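Local coordinates for protein AA9 family lytic polysaccharide monooxygenase cel61B (Hypocrea jecorina, PDB 2VTC) that depolymerizes cellulose by copper-dependent oxidative cleavage of its beta-1,4-glucosidic bonds, using a reducing agent together with dioxygen or hydrogen peroxide, at residues D39-Y42 and Q43-T47; A140-Y144 and N145-W149; A150-D153 and L154-Q157; A213-A217 and T218-K222. One frame throughout, in Å; residues are numbered along the deposited sequence.

Contact 1: D39-Y42 and Q43-T47; sequences DYYY and QKQNT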
loop_
_atom_site.group_PDB
_atom_site.type_symbol
_atom_site.label_atom_id
_atom_site.label_comp_id
_atom_site.label_asym_id
_atom_site.label_seq_id
_atom_site.Cartn_x
_atom_site.Cartn_y
_atom_site.Cartn_z
ATOM N N ASP A 39 1.336 17.853 5.652
ATOM C CA ASP A 39 1.785 19.259 5.587
ATOM C C ASP A 39 1.900 19.793 4.156
ATOM O O ASP A 39 1.584 20.960 3.895
ATOM C CB ASP A 39 3.116 19.452 6.322
ATOM C CG ASP A 39 2.945 19.482 7.838
ATOM O OD1 ASP A 39 1.783 19.536 8.308
ATOM O OD2 ASP A 39 3.970 19.442 8.560
ATOM N N TYR A 40 2.331 18.928 3.242
ATOM C CA TYR A 40 2.449 19.277 1.823
ATOM C C TYR A 40 1.106 19.586 1.161
ATOM O O TYR A 40 1.039 20.409 0.239
ATOM C CB TYR A 40 3.136 18.155 1.049
ATOM C CG TYR A 40 4.536 17.782 1.489
ATOM C CD1 TYR A 40 5.312 18.622 2.320
ATOM C CD2 TYR A 40 5.117 16.600 1.034
ATOM C CE1 TYR A 40 6.603 18.251 2.703
ATOM C CE2 TYR A 40 6.387 16.224 1.408
ATOM C CZ TYR A 40 7.139 17.051 2.235
ATOM O OH TYR A 40 8.406 16.656 2.597
ATOM N N TYR A 41 0.037 18.916 1.596
ATOM C CA TYR A 41 -1.288 19.222 1.074
ATOM C C TYR A 41 -1.639 20.671 1.384
ATOM O O TYR A 41 -2.210 21.374 0.550
ATOM C CB TYR A 41 -2.375 18.282 1.626
ATOM C CG TYR A 41 -3.768 18.792 1.345
ATOM C CD1 TYR A 41 -4.415 18.479 0.151
ATOM C CD2 TYR A 41 -4.431 19.636 2.251
ATOM C CE1 TYR A 41 -5.669 18.964 -0.130
ATOM C CE2 TYR A 41 -5.707 20.132 1.973
ATOM C CZ TYR A 41 -6.317 19.798 0.784
ATOM O OH TYR A 41 -7.580 20.259 0.482
ATOM N N TYR A 42 -1.292 21.103 2.593
ATOM C CA TYR A 42 -1.617 22.455 3.047
ATOM C C TYR A 42 -0.685 23.492 2.413
ATOM O O TYR A 42 -1.139 24.583 2.054
ATOM C CB TYR A 42 -1.690 22.526 4.586
ATOM C CG TYR A 42 -2.928 21.826 5.119
ATOM C CD1 TYR A 42 -4.193 22.391 4.953
ATOM C CD2 TYR A 42 -2.841 20.585 5.764
ATOM C CE1 TYR A 42 -5.349 21.747 5.412
ATOM C CE2 TYR A 42 -3.994 19.932 6.240
ATOM C CZ TYR A 42 -5.241 20.514 6.058
ATOM O OH TYR A 42 -6.392 19.899 6.516
ATOM N N GLN A 43 0.590 23.135 2.241
ATOM C CA GLN A 43 1.516 23.925 1.421
ATOM C C GLN A 43 0.891 24.229 0.064
ATOM O O GLN A 43 0.867 25.384 -0.374
ATOM C CB GLN A 43 2.838 23.189 1.199
ATOM C CG GLN A 43 3.917 23.388 2.263
ATOM C CD GLN A 43 5.320 23.192 1.701
ATOM O OE1 GLN A 43 5.701 23.826 0.704
ATOM N NE2 GLN A 43 6.100 22.327 2.337
ATOM N N LYS A 44 0.378 23.192 -0.599
ATOM C CA LYS A 44 -0.204 23.349 -1.925
ATOM C C LYS A 44 -1.440 24.259 -1.912
ATOM O O LYS A 44 -1.616 25.083 -2.813
ATOM C CB LYS A 44 -0.523 21.988 -2.563
ATOM C CG LYS A 44 -0.981 22.112 -4.015
ATOM C CD LYS A 44 -1.261 20.776 -4.660
ATOM C CE LYS A 44 -1.448 20.918 -6.167
ATOM N NZ LYS A 44 -2.788 21.448 -6.503
ATOM N N GLN A 45 -2.284 24.126 -0.890
ATOM C CA GLN A 45 -3.452 25.003 -0.759
ATOM C C GLN A 45 -3.034 26.463 -0.624
ATOM O O GLN A 45 -3.665 27.341 -1.202
ATOM C CB GLN A 45 -4.328 24.611 0.439
ATOM C CG GLN A 45 -5.042 23.288 0.282
ATOM C CD GLN A 45 -5.834 23.189 -1.013
ATOM O OE1 GLN A 45 -5.461 22.442 -1.927
ATOM N NE2 GLN A 45 -6.922 23.954 -1.106
ATOM N N ASN A 46 -1.965 26.697 0.132
ATOM C CA ASN A 46 -1.497 28.045 0.465
ATOM C C ASN A 46 -0.695 28.719 -0.641
ATOM O O ASN A 46 -0.845 29.926 -0.878
ATOM C CB ASN A 46 -0.673 28.003 1.755
ATOM C CG ASN A 46 -1.520 27.669 2.973
ATOM O OD1 ASN A 46 -2.653 28.147 3.098
ATOM N ND2 ASN A 46 -0.985 26.840 3.870
ATOM N N THR A 47 0.147 27.936 -1.321
ATOM C CA THR A 47 1.125 28.492 -2.263
ATOM C C THR A 47 1.000 27.948 -3.694
ATOM O O THR A 47 1.529 28.545 -4.640
ATOM C CB THR A 47 2.581 28.284 -1.765
ATOM O OG1 THR A 47 2.924 26.895 -1.849
ATOM C CG2 THR A 47 2.739 28.740 -0.329
#
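Q45 lies against Y41 one turn back along the surface helix 38-47, a worked example of i to i+4 pairing in which the stem of a polar side chain serves as an apolar surface. From CB, which lies 3.6 Å from the backbone O of Y42, the chain bends at chi2 (-52°), which carries it obliquely across the tyrosine. CG makes the nearest approach between the two side chains, 3.6 Å from CE2 of Y41, a CH-pi contact that falls off the centre of the ring. CD then comes 3.7 Å from OH of Y41, and OE1 and NE2 lie slightly farther from it, the carboxamide ending by the phenol hydroxyl with its plane only 9° from that of the ring. Y41 meets this chain because its CG is anti to the backbone N (chi1 167°); its ring also packs on Y57 and L61, which places Y41 against a neighbouring loop. Y40 and Q43, three residues apart, lie side by side and point the same way, the amide perpendicular to the ring. Behind the side chains run regular helical bonds, among them Q45 N to O of Y41 at 3.1 Å. At the last turn, O of Q43 accepts from both N and OG1 of T47, the hydroxyl at 2.9 Å and standing above the carbonyl plane.

Contact 2: A140-Y144 and N145-W149; sequences AGINY and NTQVW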
loop_
_atom_site.group_PDB
_atom_site.type_symbol
_atom_site.label_atom_id
_atom_site.label_comp_id
_atom_site.label_asym_id
_atom_site.label_seq_id
_atom_site.Cartn_x
_atom_site.Cartn_y
_atom_site.Cartn_z
ATOM N N ALA A 140 0.419 -10.741 4.501
ATOM C CA ALA A 140 0.546 -11.302 5.856
ATOM C C ALA A 140 -0.792 -11.146 6.550
ATOM O O ALA A 140 -1.427 -10.083 6.486
ATOM C CB ALA A 140 1.658 -10.610 6.637
ATOM N N GLY A 141 -1.226 -12.206 7.237
ATOM C CA GLY A 141 -2.540 -12.218 7.878
ATOM C C GLY A 141 -2.448 -12.431 9.378
ATOM O O GLY A 141 -1.778 -11.660 10.071
ATOM N N ILE A 142 -3.129 -13.477 9.858
ATOM C CA ILE A 142 -3.148 -13.834 11.301
ATOM C C ILE A 142 -2.293 -15.090 11.523
ATOM O O ILE A 142 -2.306 -15.999 10.694
ATOM C CB ILE A 142 -4.603 -14.056 11.793
ATOM C CG1 ILE A 142 -4.670 -14.108 13.334
ATOM C CG2 ILE A 142 -5.237 -15.310 11.171
ATOM C CD1 ILE A 142 -6.078 -14.126 13.888
ATOM N N ASN A 143 -1.526 -15.100 12.614
ATOM C CA ASN A 143 -0.824 -16.290 13.066
ATOM C C ASN A 143 -1.864 -17.131 13.815
ATOM O O ASN A 143 -2.409 -16.672 14.811
ATOM C CB ASN A 143 0.352 -15.864 13.956
ATOM C CG ASN A 143 1.111 -17.043 14.535
ATOM O OD1 ASN A 143 0.511 -18.025 14.949
ATOM N ND2 ASN A 143 2.440 -16.950 14.555
ATOM N N TYR A 144 -2.206 -18.308 13.290
ATOM C CA TYR A 144 -3.319 -19.091 13.855
ATOM C C TYR A 144 -3.019 -19.534 15.303
ATOM O O TYR A 144 -3.927 -19.611 16.158
ATOM C CB TYR A 144 -3.629 -20.303 12.979
ATOM C CG TYR A 144 -4.103 -19.972 11.574
ATOM C CD1 TYR A 144 -5.174 -19.102 11.366
ATOM C CD2 TYR A 144 -3.488 -20.538 10.460
ATOM C CE1 TYR A 144 -5.616 -18.801 10.078
ATOM C CE2 TYR A 144 -3.922 -20.236 9.164
ATOM C CZ TYR A 144 -4.986 -19.368 8.989
ATOM O OH TYR A 144 -5.426 -19.068 7.711
ATOM N N ASN A 145 -1.749 -19.774 15.586
ATOM C CA ASN A 145 -1.378 -20.282 16.929
ATOM C C ASN A 145 -1.361 -19.192 18.003
ATOM O O ASN A 145 -1.641 -19.476 19.176
ATOM C CB ASN A 145 -0.053 -21.047 16.877
ATOM C CG ASN A 145 0.315 -21.662 18.215
ATOM O OD1 ASN A 145 1.092 -21.083 18.966
ATOM N ND2 ASN A 145 -0.289 -22.819 18.528
ATOM N N THR A 146 -1.064 -17.938 17.629
ATOM C CA THR A 146 -1.065 -16.847 18.597
ATOM C C THR A 146 -2.340 -15.980 18.518
ATOM O O THR A 146 -2.647 -15.251 19.473
ATOM C CB THR A 146 0.164 -15.918 18.468
ATOM O OG1 THR A 146 0.139 -15.289 17.168
ATOM C CG2 THR A 146 1.487 -16.681 18.658
ATOM N N GLN A 147 -3.058 -16.079 17.391
ATOM C CA GLN A 147 -4.207 -15.202 17.050
ATOM C C GLN A 147 -3.829 -13.713 16.892
ATOM O O GLN A 147 -4.693 -12.820 16.993
ATOM C CB GLN A 147 -5.396 -15.401 18.019
ATOM C CG GLN A 147 -5.982 -16.814 17.999
ATOM C CD GLN A 147 -6.761 -17.154 16.738
ATOM O OE1 GLN A 147 -7.790 -16.543 16.445
ATOM N NE2 GLN A 147 -6.300 -18.172 16.004
ATOM N N VAL A 148 -2.551 -13.466 16.609
ATOM C CA VAL A 148 -2.021 -12.109 16.438
ATOM C C VAL A 148 -1.892 -11.754 14.958
ATOM O O VAL A 148 -1.303 -12.501 14.177
ATOM C CB VAL A 148 -0.651 -11.913 17.136
ATOM C CG1 VAL A 148 -0.114 -10.513 16.910
ATOM C CG2 VAL A 148 -0.807 -12.104 18.634
ATOM N N TRP A 149 -2.462 -10.602 14.608
ATOM C CA TRP A 149 -2.454 -10.106 13.211
ATOM C C TRP A 149 -1.180 -9.365 12.817
ATOM O O TRP A 149 -0.475 -8.774 13.649
ATOM C CB TRP A 149 -3.635 -9.158 13.011
ATOM C CG TRP A 149 -4.945 -9.818 12.963
ATOM C CD1 TRP A 149 -5.831 -9.985 14.013
ATOM C CD2 TRP A 149 -5.567 -10.401 11.818
ATOM N NE1 TRP A 149 -6.957 -10.644 13.573
ATOM C CE2 TRP A 149 -6.824 -10.914 12.231
ATOM C CE3 TRP A 149 -5.174 -10.562 10.477
ATOM C CZ2 TRP A 149 -7.690 -11.582 11.355
ATOM C CZ3 TRP A 149 -6.050 -11.210 9.599
ATOM C CH2 TRP A 149 -7.297 -11.688 10.029
#
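The beta hairpin of strands 133-143 and 148-149 closes here, with I142 packed on W149 and the four residues Y144 to Q147 making the turn. I142 and W149 form an antiparallel non-hydrogen-bonded pair. CB of I142 stands 3.6 Å above the centre of the six-membered ring, a CH-pi contact almost on the ring normal, and because CG1 is anti to the backbone N (chi1 -167°) the branch runs along the indole until CD1 reaches NE1 of W149 at 3.6 Å. The indole also meets Y239 edge-to-face, and it lies about 9 Å, side chain to side chain, from the copper ligand H108. At the turn, N143 works from both ends: its backbone N gives a nearly straight bond to O of V148 (3.0 Å), while its OD1 accepts from N of T146 at 3.1 Å and, weakly, from N of N145. T146 OG1 in turn accepts from N of V148, an ST turn. Q147, with a left-handed backbone, folds back at chi2 (-71°) over the turn. Its NE2, which also donates to O of I236, reaches O of Y144 at 2.8 Å, with that oxygen in the plane of the Q147 amide.

Contact 3: A150-D153 and L154-Q157; sequences AQQD and LINQ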
loop_
_atom_site.group_PDB
_atom_site.type_symbol
_atom_site.label_atom_id
_atom_site.label_comp_id
_atom_site.label_asym_id
_atom_site.label_seq_id
_atom_site.Cartn_x
_atom_site.Cartn_y
_atom_site.Cartn_z
ATOM N N ALA A 150 -0.909 -9.365 11.509
ATOM C CA ALA A 150 0.187 -8.570 10.952
ATOM C C ALA A 150 0.174 -7.117 11.443
ATOM O O ALA A 150 1.231 -6.552 11.713
ATOM C CB ALA A 150 0.148 -8.621 9.410
ATOM N N GLN A 151 -1.011 -6.516 11.568
ATOM C CA GLN A 151 -1.073 -5.104 12.010
ATOM C C GLN A 151 -0.610 -4.886 13.461
ATOM O O GLN A 151 -0.035 -3.847 13.787
ATOM C CB GLN A 151 -2.440 -4.500 11.724
ATOM C CG GLN A 151 -2.567 -4.048 10.237
ATOM C CD GLN A 151 -3.928 -3.525 9.891
ATOM O OE1 GLN A 151 -4.394 -2.546 10.468
ATOM N NE2 GLN A 151 -4.590 -4.170 8.928
ATOM N N GLN A 152 -0.829 -5.885 14.320
ATOM C CA GLN A 152 -0.233 -5.850 15.666
ATOM C C GLN A 152 1.298 -5.923 15.587
ATOM O O GLN A 152 2.005 -5.192 16.297
ATOM C CB GLN A 152 -0.835 -6.953 16.561
ATOM C CG GLN A 152 -0.286 -6.992 18.001
ATOM C CD GLN A 152 -0.465 -5.691 18.763
ATOM O OE1 GLN A 152 0.512 -5.041 19.123
ATOM N NE2 GLN A 152 -1.702 -5.313 19.021
ATOM N N ASP A 153 1.818 -6.766 14.692
ATOM C CA ASP A 153 3.256 -6.822 14.449
ATOM C C ASP A 153 3.807 -5.480 13.974
ATOM O O ASP A 153 4.882 -5.072 14.407
ATOM C CB ASP A 153 3.629 -7.968 13.503
ATOM C CG ASP A 153 3.351 -9.337 14.117
ATOM O OD1 ASP A 153 3.323 -9.422 15.365
ATOM O OD2 ASP A 153 3.154 -10.304 13.361
ATOM N N LEU A 154 3.043 -4.768 13.136
ATOM C CA LEU A 154 3.463 -3.441 12.676
ATOM C C LEU A 154 3.639 -2.478 13.858
ATOM O O LEU A 154 4.660 -1.785 13.966
ATOM C CB LEU A 154 2.427 -2.887 11.679
ATOM C CG LEU A 154 2.584 -1.453 11.172
ATOM C CD1 LEU A 154 3.763 -1.349 10.236
ATOM C CD2 LEU A 154 1.296 -1.042 10.457
ATOM N N ILE A 155 2.647 -2.465 14.750
ATOM C CA ILE A 155 2.675 -1.613 15.944
ATOM C C ILE A 155 3.912 -1.948 16.785
ATOM O O ILE A 155 4.651 -1.042 17.203
ATOM C CB ILE A 155 1.391 -1.771 16.786
ATOM C CG1 ILE A 155 0.170 -1.270 16.004
ATOM C CG2 ILE A 155 1.518 -1.026 18.142
ATOM C CD1 ILE A 155 -1.181 -1.746 16.531
ATOM N N ASN A 156 4.147 -3.246 16.996
ATOM C CA ASN A 156 5.299 -3.730 17.771
ATOM C C ASN A 156 6.678 -3.559 17.104
ATOM O O ASN A 156 7.720 -3.751 17.754
ATOM C CB ASN A 156 5.083 -5.203 18.184
ATOM C CG ASN A 156 3.834 -5.402 19.061
ATOM O OD1 ASN A 156 3.427 -4.515 19.817
ATOM N ND2 ASN A 156 3.226 -6.570 18.952
ATOM N N GLN A 157 6.696 -3.206 15.813
ATOM C CA GLN A 157 7.955 -2.957 15.097
ATOM C C GLN A 157 8.188 -1.462 14.851
ATOM O O GLN A 157 8.945 -1.080 13.941
ATOM C CB GLN A 157 7.982 -3.686 13.746
ATOM C CG GLN A 157 7.981 -5.203 13.786
ATOM C CD GLN A 157 7.520 -5.828 12.464
ATOM O OE1 GLN A 157 7.266 -5.125 11.454
ATOM N NE2 GLN A 157 7.416 -7.150 12.454
#
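I155 folds its longer branch over the carbonyl of Q151, one turn earlier: with CG1 anti to the carbonyl carbon (chi1 -65°), that atom comes 3.4 Å from O of Q151 and CD1 follows at 3.6 Å. The same oxygen accepts the backbone N of I155 at 3.2 Å, so one residue supplies both a polar and an apolar neighbour to it. L154 adds its CB, 3.4 Å from O of Q151, but the rest of its side chain leads inward to W106, W161 and L180. These residues belong to helix 150-156, which follows the 148-149 strand and lies against the beta sandwich of the AA9 fold close to the copper site. Q151 reaches toward the copper ligand H108, the two side chains about 4 Å apart. Its buried amide is fixed at both ends, OE1 accepting from NE1 of W106 and NE2 donating to O of P112. Q152 takes a different shape, bent at chi2 (58°), so that its amide turns along the helix to meet that of N156, the two planes 34° apart. CG of N156 stays near the helix, 3.3 Å from O of Q152, which also accepts N of N156 at 3.0 Å. Past the last turn, CG of Q157 rests 3.2 Å from O of D153.

Contact 4: A213-A217 and T218-K222; sequences AGTPA and TQLYK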
loop_
_atom_site.group_PDB
_atom_site.type_symbol
_atom_site.label_atom_id
_atom_site.label_comp_id
_atom_site.label_asym_id
_atom_site.label_seq_id
_atom_site.Cartn_x
_atom_site.Cartn_y
_atom_site.Cartn_z
ATOM N N ALA A 213 0.371 -9.983 -16.154
ATOM C CA ALA A 213 -0.730 -9.099 -16.517
ATOM C C ALA A 213 -1.325 -8.373 -15.286
ATOM O O ALA A 213 -1.692 -7.202 -15.363
ATOM C CB ALA A 213 -1.811 -9.883 -17.262
ATOM N N GLY A 214 -1.374 -9.066 -14.157
ATOM C CA GLY A 214 -1.876 -8.437 -12.921
ATOM C C GLY A 214 -3.351 -8.057 -12.997
ATOM O O GLY A 214 -4.091 -8.531 -13.879
ATOM N N THR A 215 -3.770 -7.173 -12.082
ATOM C CA THR A 215 -5.185 -6.900 -11.799
ATOM C C THR A 215 -5.424 -5.385 -11.604
ATOM O O THR A 215 -4.717 -4.751 -10.824
ATOM C CB THR A 215 -5.572 -7.644 -10.447
ATOM O OG1 THR A 215 -5.207 -9.025 -10.544
ATOM C CG2 THR A 215 -7.061 -7.517 -10.151
ATOM N N PRO A 216 -6.420 -4.797 -12.309
ATOM C CA PRO A 216 -6.781 -3.393 -12.042
ATOM C C PRO A 216 -7.139 -3.214 -10.557
ATOM O O PRO A 216 -7.728 -4.134 -9.977
ATOM C CB PRO A 216 -8.024 -3.183 -12.915
ATOM C CG PRO A 216 -7.853 -4.182 -14.056
ATOM C CD PRO A 216 -7.276 -5.399 -13.353
ATOM N N ALA A 217 -6.783 -2.081 -9.949
ATOM C CA ALA A 217 -7.046 -1.929 -8.488
ATOM C C ALA A 217 -8.528 -2.068 -8.172
ATOM O O ALA A 217 -8.893 -2.531 -7.076
ATOM C CB ALA A 217 -6.479 -0.627 -7.930
ATOM N N THR A 218 -9.373 -1.684 -9.134
ATOM C CA THR A 218 -10.834 -1.699 -8.986
ATOM C C THR A 218 -11.425 -3.119 -9.055
ATOM O O THR A 218 -12.633 -3.307 -8.885
ATOM C CB THR A 218 -11.492 -0.780 -10.034
ATOM O OG1 THR A 218 -11.055 -1.176 -11.341
ATOM C CG2 THR A 218 -11.096 0.658 -9.781
ATOM N N GLN A 219 -10.564 -4.109 -9.281
ATOM C CA GLN A 219 -10.946 -5.519 -9.304
ATOM C C GLN A 219 -10.266 -6.333 -8.182
ATOM O O GLN A 219 -10.419 -7.551 -8.128
ATOM C CB GLN A 219 -10.648 -6.134 -10.683
ATOM C CG GLN A 219 -11.571 -5.641 -11.799
ATOM C CD GLN A 219 -11.156 -6.142 -13.197
ATOM O OE1 GLN A 219 -10.504 -7.184 -13.344
ATOM N NE2 GLN A 219 -11.534 -5.393 -14.222
ATOM N N LEU A 220 -9.544 -5.659 -7.288
ATOM C CA LEU A 220 -8.818 -6.378 -6.220
ATOM C C LEU A 220 -9.754 -7.031 -5.218
ATOM O O LEU A 220 -9.538 -8.194 -4.838
ATOM C CB LEU A 220 -7.836 -5.479 -5.476
ATOM C CG LEU A 220 -6.666 -4.931 -6.288
ATOM C CD1 LEU A 220 -5.962 -3.880 -5.472
ATOM C CD2 LEU A 220 -5.659 -6.021 -6.728
ATOM N N TYR A 221 -10.788 -6.288 -4.814
ATOM C CA TYR A 221 -11.649 -6.679 -3.683
ATOM C C TYR A 221 -13.135 -6.417 -3.939
ATOM O O TYR A 221 -13.492 -5.444 -4.619
ATOM C CB TYR A 221 -11.305 -5.856 -2.442
ATOM C CG TYR A 221 -9.846 -5.724 -2.128
ATOM C CD1 TYR A 221 -9.086 -6.855 -1.844
ATOM C CD2 TYR A 221 -9.225 -4.457 -2.088
ATOM C CE1 TYR A 221 -7.733 -6.742 -1.553
ATOM C CE2 TYR A 221 -7.873 -4.327 -1.780
ATOM C CZ TYR A 221 -7.133 -5.492 -1.513
ATOM O OH TYR A 221 -5.801 -5.405 -1.198
ATOM N N LYS A 222 -13.977 -7.284 -3.363
ATOM C CA LYS A 222 -15.439 -7.104 -3.348
ATOM C C LYS A 222 -15.912 -7.008 -1.882
ATOM O O LYS A 222 -15.283 -7.589 -0.987
ATOM C CB LYS A 222 -16.150 -8.252 -4.079
ATOM C CG LYS A 222 -15.821 -8.329 -5.565
ATOM C CD LYS A 222 -16.787 -9.222 -6.317
ATOM C CE LYS A 222 -16.293 -9.490 -7.743
ATOM N NZ LYS A 222 -17.260 -10.285 -8.565
HETATM O O HOH W 1 -10.930 -3.359 -5.434
#
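The ring of P216 overlaps the side chain of Q219 where the two cross at a slant: CG of P216 is 3.9 Å from CD of Q219, and CD of P216 is 3.7 Å from OE1 of Q219, contacts of carbon with the flat end of the glutamine. Extended beyond CG, the glutamine carries its amide across to the ring. T215 completes this flank: its CG2, anti to the backbone N, touches CB of Q219 at 3.9 Å and CD2 of L220 at 4.0 Å, and both T215 and L220 also pack on P244. On the inner side, CB of A217 meets CD1 of L220, and A217 itself is covered by I76, V77 and W134. The backbone explains how these residues come together. O of P216 accepts N of Q219 at 2.9 Å, and O of A217 accepts N of L220 at 3.2 Å, both donors standing well above the carbonyl planes. The carbonyl of the buried A217 also receives a water, which donates to O of A217 (2.7 Å) and accepts from N of Y221 (3.0 Å). Successive i to i+3 bonds of this kind define a 3-10 turn, here leading the chain out of the short strand 215-216, which pairs with strand 133-143 in the AA9 beta sandwich.

Contacts 2 and 3 are continuous in the chain and in space, their centres 11 Å apart: the strand runs straight on into the helix, and N of A150 probably also bonds to O of G141 (2.8 Å). Both lie near the metal site of H20, H108 and Y195, occupied here by nickel, contact 3 the nearer; the side chain of Q151 is about 8 Å from the ion. Contact 4 touches neither, its nearest atoms lying about 10 Å from each, yet it shares a sheet with contact 2, since strands 133-143 and 215-216 are neighbours. Contact 1 stands across the molecule from contact 2, centres 40 Å apart, the side chain of Y40 about 7 Å from an N-acetylglucosamine of the protein's own glycan.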